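Local coordinates for protein mandalate racemase/muconate lactonizing enzyme (PDB 4E4U) that is of undetermined substrate but probably acts, like other enolase-superfamily enzymes of the mandelate racemase/muconate lactonizing group, by taking a proton from beside a carboxylate, at residues 142-145 / 146-149; 152-155 / 156-159; 319-322 / 323-327; 337-340 / 341-345. One frame throughout, in Å; residues are numbered along the deposited sequence. Where two conformers were deposited one is given.

Contact 1: residues 142-145 / 146-149; sequences YDDP and DLAA
Three donors converge on OD1 of D144. D146 N lies 2.9 Å from D144 OD1, nearly in line with the C-O bond, though the N-H is rather bent. The second donor is L147 N, 3.2 Å from D144 OD1; it is straighter at hydrogen, 162°, yet arrives from above the carboxylate plane. These two amide bonds make D144 the N-cap of helix 145-158, its side chain taking up amides that have no carbonyl before them to bond to. A water is the third donor, and it gives a further bond to OD2 of D146. The torsion explains the reach: CG lies opposite the backbone N and beside the carbonyl carbon (chi1 -169°), which swings the carboxylate back over the first turn. The N-terminal end of the helix would be expected to favour the negative charge here. D144 OD1 and D146 OD2 come within 4.2 Å, and the shared water probably eases that repulsion, while the other D146 oxygen, OD1, makes a salt bridge to R193. L147 crosses the cap side chain at about a right angle, with CG 3.8 Å from D144 OD2 and CD1 beside D144 CB. Regular helical bonding starts at once, with A148 N 3.1 Å from D144 O and A149 N 2.9 Å from P145 O. P145, A148 and A149 face helix 181-198, meeting L189, F190 and A197, whereas L147 rests on P133 and D141 in the loop that follows strand 125-130.

Contact 2: residues 152-155 / 156-159; sequences AAEN and VKLG
E154 and K157 meet because one side chain folds and the other stretches: E154 bends at its second torsion (chi2 -56°), while K157 runs straight out beyond CG. One turn along the helix their ends join in a salt bridge, K157 NZ lying 2.9 Å from E154 OE2. The ammonium approaches that oxygen on its syn side, 33° out of the carboxylate plane, and the lysine's CD passes 3.7 Å from E154 OE1, so methylenes as well as charge lie against the acid. Both residues are exposed. On another flank, N155 OD1 stands 3.8 Å from CD1 of L158 and hydrogen-bonds to the bound dithiol, (2R,3S)-1,4-dimercaptobutane-2,3-diol, probably from the crystallisation liquor. V156 lays CG2 against the backbone, 3.4 Å from A152 O, and packs on V198 of helix 181-198. The backbone keeps its usual i to i+4 bonds until its last turn, where L158 N is shared between E154 O and, weakly, N155 O. G159 then leaves helical geometry with a positive phi of 118° and closes a Schellman motif. Its N is 2.9 Å from V156 O and makes a weak bond of 3.2 Å to N155 O. At these backbone angles a beta carbon would press on the preceding carbonyl oxygen, which suits glycine. G159 O accepts a bond from K398 NZ of the second subunit. The whole is the capped C-terminal end of helix 145-158 in the beta-alpha-beta unit running from strand 125-130 to strand 162-165 of the enolase-type barrel, bordering the pocket that holds the dithiol.

Contact 3: residues 319-322 / 323-327; sequences ASIQ and LATCT
The carbonyl oxygen of I321 takes two bonds from a single residue, T325. Its hydroxyl OG1 sits 2.8 Å from I321 O, and the amide T325 N lies 3.0 Å from the same oxygen; the two come from opposite faces of the carbonyl plane, the hydroxyl 35° above it. What carries the hydroxyl there is the first torsion, chi1 -61°, which sets OG1 beside its own backbone N and thus pointing back down the helix. Across the same turn the two side chains cross at a slant, OG1 of T325 lying 4.0 Å from I321 CG2. Ordinary helical bonds support the pair, L323 N being 3.1 Å from A319 O and A324 N 2.9 Å from S320 O. The next oxygen to be doubly held is L323 O, in the last turn: T327 OG1 donates to it at 2.7 Å and C326 N at 3.2 Å, again from opposite faces, so two threonine hydroxyls help close the helix end and find buried acceptors in doing so. Further out, the T325 backbone bonds to I121 and H122, T327 O accepts from H122 NE2, and the amide oxygen OE1 of Q322 is held by Y114 N. I321, A324 and T325 lie on L125 of strand 125-130, and L323 packs on L289 and A292 of helix 289-301. A threonine hydroxyl returning to the carbonyl four residues earlier is a familiar helical arrangement; here it finishes helix 314-325, the connection between strands 305-306 and 333-335 in the modified TIM barrel of the enolase superfamily.

Contact 4: residues 337-340 / 341-345; sequences MTWG and GFHAE
Where the chain leaves strand 333-335, the last of the barrel's parallel strands, it turns through W339 and G340 into the short helix 341-345, and W339 meets H343 across the turn. The two rings form a T-shaped (edge-to-face) pair, the indole giving its edge: six-membered ring and imidazole centroids are 5.3 Å apart, with planes at 72°. W339 CZ3 comes to 3.7 Å from H343 CD2, which lies near the indole plane. H343 NE2 bonds to the carbonyl oxygen of N312, which helps fix the rotation of the imidazole. CG of H343 sits opposite its carbonyl carbon (chi1 -80°), turning the ring back over the turn, and its CB rests 3.5 Å from G340 O. A344 packs alongside, CB 3.6 Å from W339 O. A344 N makes only a weak bond of 3.5 Å to G340 O, while G341 O accepts from both A344 N and E345 N. Water also stitches the turn, donating to W339 O at 3.1 Å and, weakly, to H343 O. G341 has a positive phi, favourable to glycine. Around this piece, W339 packs on A317 of helix 314-325 and W353 of strand 352-354, F342 on V374 of helix 372-377, and W23 of strand 22-30 meets the rings of F342 and H343.

Contacts 1 and 2 are the two ends of one helix, 145-158, their centres 15 Å apart: an N-cap at the first and a Schellman motif at the second. Contact 2 touches contact 4 through L158 CD1 and T338 CG2, 4.1 Å apart, although their centres lie 17 Å from each other. Y132, which shares the dithiol pocket with E154, N155 and L158, is also met by Y142 of contact 1 and M337 of contact 4, so three contacts border that region. Contact 3 lies away from it, on an outer helix of the barrel: its nearest atoms are about 5 Å from contact 4 but about 16 Å from contact 2.

Contact 1: residues 142-145 / 146-149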
ATOM      1  N   TYR A 142       6.156 -39.719  20.251  1.00 23.70           N
ATOM      2  CA  TYR A 142       6.346 -38.325  19.852  1.00 23.70           C
ATOM      3  C   TYR A 142       6.073 -37.360  21.004  1.00 24.41           C
ATOM      4  O   TYR A 142       5.962 -36.153  20.804  1.00 24.34           O
ATOM      5  CB  TYR A 142       5.453 -38.003  18.649  1.00 24.06           C
ATOM      6  CG  TYR A 142       5.736 -38.908  17.472  1.00 23.87           C
ATOM      7  CD1 TYR A 142       6.924 -38.797  16.761  1.00 24.27           C
ATOM      8  CD2 TYR A 142       4.829 -39.888  17.084  1.00 24.64           C
ATOM      9  CE1 TYR A 142       7.201 -39.626  15.691  1.00 24.65           C
ATOM     10  CE2 TYR A 142       5.095 -40.723  16.014  1.00 24.86           C
ATOM     11  CZ  TYR A 142       6.281 -40.588  15.320  1.00 25.15           C
ATOM     12  OH  TYR A 142       6.557 -41.413  14.252  1.00 25.80           O
ATOM     13  N   ASP A 143       5.990 -37.897  22.215  1.00 25.84           N
ATOM     14  CA  ASP A 143       5.616 -37.109  23.384  1.00 27.81           C
ATOM     15  C   ASP A 143       6.795 -36.830  24.321  1.00 25.94           C
ATOM     16  O   ASP A 143       6.792 -35.844  25.063  1.00 26.49           O
ATOM     17  CB  ASP A 143       4.487 -37.823  24.132  1.00 31.64           C
ATOM     18  CG  ASP A 143       4.179 -37.193  25.473  1.00 35.44           C
ATOM     19  OD1 ASP A 143       3.585 -36.094  25.496  1.00 36.68           O
ATOM     20  OD2 ASP A 143       4.521 -37.807  26.507  1.00 37.49           O
ATOM     21  N   ASP A 144       7.807 -37.691  24.268  1.00 23.06           N
ATOM     22  CA  ASP A 144       8.925 -37.640  25.204  1.00 22.17           C
ATOM     23  C   ASP A 144      10.090 -36.839  24.626  1.00 20.28           C
ATOM     24  O   ASP A 144      10.723 -37.272  23.666  1.00 20.09           O
ATOM     25  CB  ASP A 144       9.373 -39.073  25.511  1.00 23.85           C
ATOM     26  CG  ASP A 144      10.360 -39.159  26.664  1.00 26.27           C
ATOM     27  OD1 ASP A 144      11.191 -38.245  26.832  1.00 26.89           O
ATOM     28  OD2 ASP A 144      10.311 -40.165  27.400  1.00 28.12           O
ATOM     29  N   PRO A 145      10.398 -35.674  25.222  1.00 19.45           N
ATOM     30  CA  PRO A 145      11.466 -34.826  24.674  1.00 19.59           C
ATOM     31  C   PRO A 145      12.856 -35.435  24.815  1.00 19.75           C
ATOM     32  O   PRO A 145      13.729 -35.152  24.002  1.00 19.46           O
ATOM     33  CB  PRO A 145      11.370 -33.550  25.514  1.00 20.46           C
ATOM     34  CG  PRO A 145      10.724 -33.971  26.780  1.00 20.96           C
ATOM     35  CD  PRO A 145       9.759 -35.061  26.400  1.00 20.57           C
ATOM     36  N   ASP A 146      13.062 -36.255  25.841  1.00 20.04           N
ATOM     37  CA  ASP A 146      14.364 -36.875  26.046  1.00 21.44           C
ATOM     38  C   ASP A 146      14.620 -38.005  25.045  1.00 20.83           C
ATOM     39  O   ASP A 146      15.742 -38.167  24.563  1.00 20.67           O
ATOM     40  CB  ASP A 146      14.503 -37.350  27.492  1.00 24.34           C
ATOM     41  CG  ASP A 146      14.513 -36.194  28.476  1.00 27.01           C
ATOM     42  OD1 ASP A 146      15.240 -35.208  28.227  1.00 27.62           O
ATOM     43  OD2 ASP A 146      13.787 -36.264  29.490  1.00 29.60           O
ATOM     44  N   LEU A 147      13.581 -38.773  24.717  1.00 20.86           N
ATOM     45  CA  LEU A 147      13.691 -39.775  23.658  1.00 19.93           C
ATOM     46  C   LEU A 147      13.970 -39.097  22.322  1.00 18.39           C
ATOM     47  O   LEU A 147      14.767 -39.591  21.525  1.00 19.36           O
ATOM     48  CB  LEU A 147      12.416 -40.612  23.543  1.00 21.07           C
ATOM     49  CG  LEU A 147      12.193 -41.745  24.536  1.00 22.62           C
ATOM     50  CD1 LEU A 147      10.878 -42.425  24.221  1.00 23.57           C
ATOM     51  CD2 LEU A 147      13.344 -42.745  24.481  1.00 22.80           C
ATOM     52  N   ALA A 148      13.300 -37.972  22.074  1.00 17.43           N
ATOM     53  CA  ALA A 148      13.542 -37.200  20.859  1.00 16.47           C
ATOM     54  C   ALA A 148      15.000 -36.740  20.811  1.00 16.63           C
ATOM     55  O   ALA A 148      15.665 -36.860  19.780  1.00 16.55           O
ATOM     56  CB  ALA A 148      12.597 -36.009  20.782  1.00 16.74           C
ATOM     57  N   ALA A 149      15.496 -36.219  21.930  1.00 16.33           N
ATOM     58  CA  ALA A 149      16.865 -35.724  21.997  1.00 16.92           C
ATOM     59  C   ALA A 149      17.871 -36.844  21.730  1.00 17.27           C
ATOM     60  O   ALA A 149      18.843 -36.652  20.992  1.00 17.36           O
ATOM     61  CB  ALA A 149      17.130 -35.068  23.344  1.00 17.36           C
TER
HETATM   62  O   HOH W   1      11.430 -37.611  29.509  1.00 38.27           O

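Contact 2: residues 152-155 / 156-159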
ATOM      1  N   ALA A 152      17.809 -37.617  18.111  1.00 15.82           N
ATOM      2  CA  ALA A 152      18.516 -36.574  17.376  1.00 15.40           C
ATOM      3  C   ALA A 152      20.028 -36.793  17.430  1.00 15.68           C
ATOM      4  O   ALA A 152      20.721 -36.667  16.420  1.00 15.60           O
ATOM      5  CB  ALA A 152      18.161 -35.205  17.918  1.00 15.30           C
ATOM      6  N   ALA A 153      20.537 -37.112  18.617  1.00 16.12           N
ATOM      7  CA  ALA A 153      21.965 -37.350  18.787  1.00 16.42           C
ATOM      8  C   ALA A 153      22.436 -38.527  17.929  1.00 16.49           C
ATOM      9  O   ALA A 153      23.520 -38.475  17.348  1.00 17.05           O
ATOM     10  CB  ALA A 153      22.293 -37.583  20.254  1.00 17.57           C
ATOM     11  N   GLU A 154      21.629 -39.581  17.845  1.00 16.30           N
ATOM     12  CA  GLU A 154      21.984 -40.721  16.999  1.00 16.62           C
ATOM     13  C   GLU A 154      21.971 -40.346  15.520  1.00 16.08           C
ATOM     14  O   GLU A 154      22.832 -40.779  14.760  1.00 16.72           O
ATOM     15  CB  GLU A 154      21.075 -41.920  17.267  1.00 18.22           C
ATOM     16  CG  GLU A 154      21.252 -42.544  18.638  1.00 19.87           C
ATOM     17  CD  GLU A 154      22.686 -42.956  18.912  1.00 22.27           C
ATOM     18  OE1 GLU A 154      23.341 -43.507  18.001  1.00 22.16           O
ATOM     19  OE2 GLU A 154      23.164 -42.718  20.040  1.00 24.71           O
ATOM     20  N   ASN A 155      21.009 -39.520  15.117  1.00 15.92           N
ATOM     21  CA  ASN A 155      20.973 -39.047  13.738  1.00 15.94           C
ATOM     22  C   ASN A 155      22.199 -38.201  13.388  1.00 15.93           C
ATOM     23  O   ASN A 155      22.727 -38.293  12.281  1.00 16.15           O
ATOM     24  CB  ASN A 155      19.661 -38.312  13.446  1.00 16.28           C
ATOM     25  CG  ASN A 155      18.533 -39.264  13.102  1.00 16.76           C
ATOM     26  OD1 ASN A 155      18.690 -40.140  12.257  1.00 17.32           O
ATOM     27  ND2 ASN A 155      17.395 -39.102  13.760  1.00 17.94           N
ATOM     28  N   VAL A 156      22.659 -37.387  14.334  1.00 15.84           N
ATOM     29  CA  VAL A 156      23.887 -36.621  14.135  1.00 16.36           C
ATOM     30  C   VAL A 156      25.092 -37.557  13.932  1.00 16.55           C
ATOM     31  O   VAL A 156      25.947 -37.295  13.083  1.00 17.33           O
ATOM     32  CB  VAL A 156      24.116 -35.617  15.289  1.00 16.73           C
ATOM     33  CG1 VAL A 156      25.530 -35.037  15.265  1.00 17.23           C
ATOM     34  CG2 VAL A 156      23.085 -34.493  15.225  1.00 16.74           C
ATOM     35  N   LYS A 157      25.152 -38.658  14.681  1.00 16.67           N
ATOM     36  CA  LYS A 157      26.227 -39.641  14.512  1.00 17.37           C
ATOM     37  C   LYS A 157      26.205 -40.261  13.113  1.00 18.12           C
ATOM     38  O   LYS A 157      27.254 -40.597  12.561  1.00 19.13           O
ATOM     39  CB  LYS A 157      26.148 -40.734  15.583  1.00 18.23           C
ATOM     40  CG  LYS A 157      26.483 -40.246  16.984  1.00 20.56           C
ATOM     41  CD  LYS A 157      26.281 -41.340  18.017  1.00 23.41           C
ATOM     42  CE  LYS A 157      26.163 -40.743  19.407  1.00 26.12           C
ATOM     43  NZ  LYS A 157      25.852 -41.780  20.426  1.00 27.82           N
ATOM     44  N   LEU A 158      25.012 -40.405  12.539  1.00 17.77           N
ATOM     45  CA  LEU A 158      24.884 -40.918  11.176  1.00 18.71           C
ATOM     46  C   LEU A 158      25.361 -39.900  10.147  1.00 17.87           C
ATOM     47  O   LEU A 158      25.681 -40.265   9.010  1.00 18.57           O
ATOM     48  CB  LEU A 158      23.439 -41.296  10.859  1.00 20.48           C
ATOM     49  CG  LEU A 158      22.748 -42.394  11.657  1.00 21.89           C
ATOM     50  CD1 LEU A 158      21.352 -42.569  11.101  1.00 23.01           C
ATOM     51  CD2 LEU A 158      23.516 -43.694  11.573  1.00 22.86           C
ATOM     52  N   GLY A 159      25.378 -38.624  10.531  1.00 17.35           N
ATOM     53  CA  GLY A 159      25.824 -37.564   9.645  1.00 16.63           C
ATOM     54  C   GLY A 159      24.775 -36.520   9.303  1.00 15.45           C
ATOM     55  O   GLY A 159      25.076 -35.567   8.583  1.00 15.48           O
TER

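Contact 3: residues 319-322 / 323-327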
ATOM      1  N   ALA A 319      12.152 -38.450  -8.046  1.00 11.36           N
ATOM      2  CA  ALA A 319      11.812 -37.262  -8.822  1.00 11.70           C
ATOM      3  C   ALA A 319      12.253 -35.992  -8.089  1.00 11.24           C
ATOM      4  O   ALA A 319      12.771 -35.055  -8.707  1.00 12.20           O
ATOM      5  CB  ALA A 319      10.317 -37.230  -9.125  1.00 12.67           C
ATOM      6  N   SER A 320      12.044 -35.975  -6.780  0.77 11.05           N
ATOM      7  CA  SER A 320      12.429 -34.840  -5.960  0.77 11.45           C
ATOM      8  C   SER A 320      13.937 -34.601  -6.029  0.77 11.06           C
ATOM      9  O   SER A 320      14.398 -33.456  -6.114  0.77 11.73           O
ATOM     10  CB  SER A 320      11.987 -35.086  -4.523  0.77 12.28           C
ATOM     11  OG  SER A 320      11.918 -33.878  -3.808  0.77 11.82           O
ATOM     12  N   ILE A 321      14.694 -35.692  -6.007  1.00 10.90           N
ATOM     13  CA  ILE A 321      16.141 -35.646  -6.109  1.00 11.79           C
ATOM     14  C   ILE A 321      16.566 -35.089  -7.467  1.00 11.22           C
ATOM     15  O   ILE A 321      17.513 -34.311  -7.549  1.00 11.98           O
ATOM     16  CB  ILE A 321      16.723 -37.053  -5.862  1.00 12.67           C
ATOM     17  CG1 ILE A 321      16.582 -37.401  -4.379  1.00 14.11           C
ATOM     18  CG2 ILE A 321      18.170 -37.150  -6.340  1.00 14.11           C
ATOM     19  CD1 ILE A 321      16.601 -38.893  -4.077  1.00 15.27           C
ATOM     20  N   GLN A 322      15.860 -35.472  -8.529  1.00 11.20           N
ATOM     21  CA  GLN A 322      16.158 -34.926  -9.854  1.00 11.71           C
ATOM     22  C   GLN A 322      16.010 -33.403  -9.872  1.00 11.66           C
ATOM     23  O   GLN A 322      16.880 -32.694 -10.381  1.00 13.22           O
ATOM     24  CB  GLN A 322      15.258 -35.557 -10.920  1.00 12.37           C
ATOM     25  CG  GLN A 322      15.498 -37.042 -11.123  1.00 12.71           C
ATOM     26  CD  GLN A 322      16.828 -37.343 -11.777  1.00 13.80           C
ATOM     27  OE1 GLN A 322      17.184 -36.738 -12.786  1.00 13.84           O
ATOM     28  NE2 GLN A 322      17.568 -38.289 -11.216  1.00 15.20           N
ATOM     29  N   LEU A 323      14.918 -32.896  -9.308  1.00 11.09           N
ATOM     30  CA  LEU A 323      14.726 -31.455  -9.232  1.00 11.43           C
ATOM     31  C   LEU A 323      15.833 -30.805  -8.401  1.00 11.05           C
ATOM     32  O   LEU A 323      16.455 -29.832  -8.833  1.00 11.53           O
ATOM     33  CB  LEU A 323      13.368 -31.126  -8.613  1.00 12.39           C
ATOM     34  CG  LEU A 323      13.123 -29.631  -8.369  1.00 13.83           C
ATOM     35  CD1 LEU A 323      12.954 -28.895  -9.695  1.00 15.37           C
ATOM     36  CD2 LEU A 323      11.921 -29.406  -7.463  1.00 15.40           C
ATOM     37  N   ALA A 324      16.087 -31.350  -7.216  1.00 11.00           N
ATOM     38  CA  ALA A 324      17.038 -30.731  -6.299  1.00 11.12           C
ATOM     39  C   ALA A 324      18.426 -30.603  -6.928  1.00 11.03           C
ATOM     40  O   ALA A 324      19.104 -29.595  -6.748  1.00 11.42           O
ATOM     41  CB  ALA A 324      17.112 -31.525  -5.012  1.00 12.02           C
ATOM     42  N   THR A 325      18.835 -31.635  -7.663  1.00 11.60           N
ATOM     43  CA  THR A 325      20.181 -31.715  -8.219  1.00 11.83           C
ATOM     44  C   THR A 325      20.482 -30.557  -9.174  1.00 11.92           C
ATOM     45  O   THR A 325      21.628 -30.121  -9.280  1.00 12.41           O
ATOM     46  CB  THR A 325      20.397 -33.091  -8.891  1.00 12.46           C
ATOM     47  OG1 THR A 325      20.246 -34.107  -7.894  1.00 12.64           O
ATOM     48  CG2 THR A 325      21.785 -33.209  -9.509  1.00 13.34           C
ATOM     49  N   CYS A 326      19.446 -30.051  -9.843  1.00 11.95           N
ATOM     50  CA  CYS A 326      19.614 -28.973 -10.820  1.00 11.67           C
ATOM     51  C   CYS A 326      19.036 -27.633 -10.364  1.00 11.55           C
ATOM     52  O   CYS A 326      18.793 -26.748 -11.191  1.00 12.98           O
ATOM     53  CB  CYS A 326      19.026 -29.368 -12.187  1.00 12.27           C
ATOM     54  SG  CYS A 326      17.251 -29.668 -12.249  1.00 13.70           S
ATOM     55  N   THR A 327      18.856 -27.467  -9.053  1.00 11.53           N
ATOM     56  CA  THR A 327      18.232 -26.264  -8.499  1.00 11.88           C
ATOM     57  C   THR A 327      19.255 -25.411  -7.749  1.00 12.17           C
ATOM     58  O   THR A 327      19.836 -25.867  -6.773  1.00 13.85           O
ATOM     59  CB  THR A 327      17.083 -26.639  -7.538  1.00 13.32           C
ATOM     60  OG1 THR A 327      16.019 -27.256  -8.275  1.00 14.29           O
ATOM     61  CG2 THR A 327      16.545 -25.410  -6.832  1.00 14.39           C
TER

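Contact 4: residues 337-340 / 341-345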
ATOM      1  N   MET A 337      14.137 -41.292   7.152  1.00 15.80           N
ATOM      2  CA  MET A 337      15.326 -41.896   7.748  1.00 17.63           C
ATOM      3  C   MET A 337      16.446 -41.913   6.710  1.00 17.37           C
ATOM      4  O   MET A 337      16.726 -40.868   6.122  1.00 16.12           O
ATOM      5  CB  MET A 337      15.007 -43.258   8.366  1.00 21.96           C
ATOM      6  CG  MET A 337      14.008 -43.095   9.506  1.00 26.78           C
ATOM      7  SD  MET A 337      13.663 -44.554  10.469  1.00 32.19           S
ATOM      8  CE  MET A 337      12.830 -45.510   9.243  1.00 30.36           C
ATOM      9  N   THR A 338      17.067 -43.063   6.457  1.00 18.07           N
ATOM     10  CA  THR A 338      18.144 -43.109   5.464  1.00 18.70           C
ATOM     11  C   THR A 338      17.776 -43.915   4.214  1.00 19.02           C
ATOM     12  O   THR A 338      18.649 -44.466   3.544  1.00 20.33           O
ATOM     13  CB  THR A 338      19.461 -43.636   6.065  1.00 19.89           C
ATOM     14  OG1 THR A 338      19.277 -44.974   6.536  1.00 21.95           O
ATOM     15  CG2 THR A 338      19.897 -42.756   7.227  1.00 19.40           C
ATOM     16  N   TRP A 339      16.479 -43.966   3.918  1.00 18.61           N
ATOM     17  CA  TRP A 339      15.938 -44.607   2.714  1.00 18.84           C
ATOM     18  C   TRP A 339      16.119 -46.118   2.679  1.00 19.18           C
ATOM     19  O   TRP A 339      16.146 -46.720   1.600  1.00 20.13           O
ATOM     20  CB  TRP A 339      16.506 -43.985   1.430  1.00 19.56           C
ATOM     21  CG  TRP A 339      16.220 -42.521   1.268  1.00 19.12           C
ATOM     22  CD1 TRP A 339      17.135 -41.508   1.241  1.00 20.01           C
ATOM     23  CD2 TRP A 339      14.939 -41.904   1.093  1.00 18.47           C
ATOM     24  NE1 TRP A 339      16.505 -40.303   1.058  1.00 19.47           N
ATOM     25  CE2 TRP A 339      15.149 -40.519   0.962  1.00 18.93           C
ATOM     26  CE3 TRP A 339      13.628 -42.392   1.035  1.00 18.87           C
ATOM     27  CZ2 TRP A 339      14.104 -39.610   0.783  1.00 18.81           C
ATOM     28  CZ3 TRP A 339      12.588 -41.489   0.859  1.00 18.99           C
ATOM     29  CH2 TRP A 339      12.832 -40.113   0.739  1.00 18.55           C
ATOM     30  N   GLY A 340      16.249 -46.733   3.853  1.00 19.64           N
ATOM     31  CA  GLY A 340      16.309 -48.181   3.945  1.00 20.33           C
ATOM     32  C   GLY A 340      14.910 -48.757   4.067  1.00 20.27           C
ATOM     33  O   GLY A 340      13.934 -48.153   3.612  1.00 21.32           O
ATOM     34  N   GLY A 341      14.808 -49.930   4.681  1.00 20.22           N
ATOM     35  CA  GLY A 341      13.516 -50.543   4.923  1.00 19.88           C
ATOM     36  C   GLY A 341      12.708 -50.750   3.657  1.00 18.93           C
ATOM     37  O   GLY A 341      13.253 -51.111   2.613  1.00 18.41           O
ATOM     38  N   PHE A 342      11.407 -50.496   3.741  1.00 18.94           N
ATOM     39  CA  PHE A 342      10.526 -50.753   2.615  1.00 18.31           C
ATOM     40  C   PHE A 342      10.813 -49.824   1.430  1.00 16.92           C
ATOM     41  O   PHE A 342      10.584 -50.201   0.284  1.00 16.80           O
ATOM     42  CB  PHE A 342       9.058 -50.684   3.053  1.00 19.32           C
ATOM     43  CG  PHE A 342       8.093 -51.231   2.038  1.00 20.48           C
ATOM     44  CD1 PHE A 342       8.117 -52.573   1.681  1.00 21.39           C
ATOM     45  CD2 PHE A 342       7.148 -50.402   1.451  1.00 20.76           C
ATOM     46  CE1 PHE A 342       7.227 -53.072   0.749  1.00 22.01           C
ATOM     47  CE2 PHE A 342       6.252 -50.896   0.519  1.00 21.34           C
ATOM     48  CZ  PHE A 342       6.293 -52.234   0.168  1.00 22.10           C
ATOM     49  N   HIS A 343      11.339 -48.628   1.694  1.00 16.96           N
ATOM     50  CA  HIS A 343      11.740 -47.723   0.613  1.00 16.54           C
ATOM     51  C   HIS A 343      12.818 -48.325  -0.280  1.00 16.47           C
ATOM     52  O   HIS A 343      12.895 -48.012  -1.469  1.00 18.01           O
ATOM     53  CB  HIS A 343      12.241 -46.386   1.161  1.00 16.18           C
ATOM     54  CG  HIS A 343      11.140 -45.445   1.543  1.00 15.83           C
ATOM     55  ND1 HIS A 343      10.580 -45.435   2.797  1.00 16.17           N
ATOM     56  CD2 HIS A 343      10.494 -44.500   0.823  1.00 16.66           C
ATOM     57  CE1 HIS A 343       9.624 -44.520   2.838  1.00 15.88           C
ATOM     58  NE2 HIS A 343       9.552 -43.937   1.657  1.00 16.61           N
ATOM     59  N   ALA A 344      13.667 -49.169   0.295  1.00 16.18           N
ATOM     60  CA  ALA A 344      14.699 -49.836  -0.480  1.00 17.74           C
ATOM     61  C   ALA A 344      14.140 -51.113  -1.099  1.00 17.70           C
ATOM     62  O   ALA A 344      14.471 -51.461  -2.232  1.00 19.31           O
ATOM     63  CB  ALA A 344      15.897 -50.154   0.397  1.00 17.84           C
ATOM     64  N   GLU A 345      13.285 -51.810  -0.360  1.00 18.23           N
ATOM     65  CA  GLU A 345      12.791 -53.109  -0.805  1.00 19.37           C
ATOM     66  C   GLU A 345      11.942 -53.016  -2.075  1.00 17.80           C
ATOM     67  O   GLU A 345      11.971 -53.904  -2.926  1.00 19.22           O
ATOM     68  CB  GLU A 345      11.982 -53.779   0.305  1.00 22.29           C
ATOM     69  CG  GLU A 345      11.713 -55.251   0.039  1.00 26.76           C
ATOM     70  CD  GLU A 345      10.845 -55.894   1.099  1.00 31.64           C
ATOM     71  OE1 GLU A 345      10.432 -55.187   2.044  1.00 33.49           O
ATOM     72  OE2 GLU A 345      10.574 -57.109   0.984  1.00 33.89           O
TER
HETATM   73  O   HOH W   2      15.428 -46.433  -1.368  1.00 22.55           O